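Local coordinates for uronate isomerase (Caulobacter crescentus, PDB 2Q01), which interconverts D-glucuronate and D-fructuronate, and likewise D-galacturonate and D-tagaturonate, in the breakdown of hexuronic acids, at residues S124-F129 and A421-P426. Sequence-based numbering, arbitrary orientation.
Sequences SQVFGF and AFLSIP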
# COMPACT_ATOMS: atom_id res chain seq x y z
N SER B 124 15.90 30.20 6.21
CA SER B 124 16.71 30.31 7.43
C SER B 124 18.20 30.05 7.23
O SER B 124 19.02 30.69 7.88
CB SER B 124 16.16 29.40 8.53
OG SER B 124 16.34 28.04 8.19
N GLN B 125 18.55 29.11 6.35
CA GLN B 125 19.95 28.74 6.15
C GLN B 125 20.63 29.47 4.99
O GLN B 125 21.80 29.81 5.08
CB GLN B 125 20.12 27.22 5.96
CG GLN B 125 19.46 26.35 7.02
CD GLN B 125 20.10 26.49 8.38
OE1 GLN B 125 19.42 26.75 9.37
NE2 GLN B 125 21.42 26.32 8.44
N VAL B 126 19.90 29.70 3.90
CA VAL B 126 20.49 30.34 2.72
C VAL B 126 20.40 31.87 2.83
O VAL B 126 21.37 32.56 2.52
CB VAL B 126 19.87 29.80 1.38
CG1 VAL B 126 20.59 30.37 0.16
CG2 VAL B 126 19.91 28.29 1.33
N PHE B 127 19.27 32.38 3.29
CA PHE B 127 19.07 33.82 3.39
C PHE B 127 19.21 34.40 4.80
O PHE B 127 19.44 35.60 4.95
CB PHE B 127 17.71 34.22 2.82
CG PHE B 127 17.60 34.03 1.35
CD1 PHE B 127 16.76 33.07 0.82
CD2 PHE B 127 18.35 34.82 0.47
CE1 PHE B 127 16.66 32.89 -0.55
CE2 PHE B 127 18.25 34.64 -0.90
CZ PHE B 127 17.41 33.68 -1.41
N GLY B 128 19.06 33.56 5.81
CA GLY B 128 19.20 33.99 7.19
C GLY B 128 18.03 34.82 7.70
O GLY B 128 18.23 35.76 8.47
N PHE B 129 16.82 34.48 7.27
CA PHE B 129 15.60 35.09 7.80
C PHE B 129 15.34 34.62 9.22
O PHE B 129 15.71 33.51 9.60
CB PHE B 129 14.39 34.76 6.92
CG PHE B 129 14.27 35.63 5.70
CD1 PHE B 129 14.68 35.16 4.46
CD2 PHE B 129 13.75 36.91 5.79
CE1 PHE B 129 14.57 35.96 3.33
CE2 PHE B 129 13.64 37.72 4.67
CZ PHE B 129 14.06 37.24 3.43
N ALA B 421 14.56 23.79 -8.97
CA ALA B 421 14.87 24.76 -7.92
C ALA B 421 16.25 24.51 -7.33
O ALA B 421 16.45 23.57 -6.55
CB ALA B 421 13.79 24.74 -6.83
N PHE B 422 17.20 25.34 -7.72
CA PHE B 422 18.60 25.16 -7.38
C PHE B 422 18.89 25.41 -5.90
O PHE B 422 19.67 24.68 -5.29
CB PHE B 422 19.47 26.06 -8.25
CG PHE B 422 20.94 25.99 -7.94
CD1 PHE B 422 21.65 24.81 -8.18
CD2 PHE B 422 21.61 27.09 -7.43
CE1 PHE B 422 23.01 24.74 -7.90
CE2 PHE B 422 22.96 27.02 -7.14
CZ PHE B 422 23.67 25.85 -7.38
N LEU B 423 18.22 26.41 -5.33
CA LEU B 423 18.40 26.79 -3.93
C LEU B 423 17.88 25.77 -2.93
O LEU B 423 18.26 25.78 -1.75
CB LEU B 423 17.76 28.15 -3.66
CG LEU B 423 18.70 29.35 -3.66
CD1 LEU B 423 19.17 29.72 -5.06
CD2 LEU B 423 17.99 30.51 -3.01
N SER B 424 17.00 24.89 -3.40
CA SER B 424 16.42 23.83 -2.57
C SER B 424 17.30 22.58 -2.56
O SER B 424 17.02 21.64 -1.82
CB SER B 424 15.01 23.48 -3.05
OG SER B 424 14.11 24.57 -2.86
N ILE B 425 18.35 22.56 -3.38
CA ILE B 425 19.24 21.38 -3.47
C ILE B 425 19.87 20.97 -2.13
O ILE B 425 19.70 19.81 -1.73
CB ILE B 425 20.27 21.47 -4.65
CG1 ILE B 425 19.56 21.30 -5.99
CG2 ILE B 425 21.39 20.45 -4.50
CD1 ILE B 425 20.49 21.39 -7.20
N PRO B 426 20.58 21.89 -1.42
CA PRO B 426 21.04 21.53 -0.08
C PRO B 426 19.92 21.20 0.92
O PRO B 426 20.11 20.33 1.77
CB PRO B 426 21.83 22.76 0.37
CG PRO B 426 21.32 23.87 -0.46
CD PRO B 426 21.03 23.26 -1.78
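The turn that presents L423 to V126 and F127 is closed by a backbone hydrogen bond of 3.1 Å from I425 N to F422 O. No hydrogen bond joins the two segments, and the contact between them is apolar. It is small, burying 132 Å² in total. One methyl, L423 CD2, does the touching on its side. It lies 3.6 Å from F127 CZ and 3.7 Å from F127 CE1, so it meets the far end of the ring. The leucine side chain runs at about a right angle to that of F127. The same methyl reaches V126 CG1 at 4.1 Å, a looser approach. V126 CG1 stands anti to its own backbone N (chi1 -174°), which turns this branch to the leucine. The backbones stay well apart, with V126 CA and L423 CA 7.8 Å from each other. G128, with positive phi, ends the helical run just after F127. V122, one turn before V126 in helix 114-126, also touches both F127 and L423. The F127 ring lies nearly parallel to that of F154. F422 instead meets F49 edge-to-face. The contact thus joins the end of helix 114-126 and the residue after it to the turn leading into helix 425-445. In this TIM-barrel family it is a side-chain contact between helical parts of the fold. Helix 138-149 packs on the F127 side, through I145 and A148, and strand 165-169 on the F422 side.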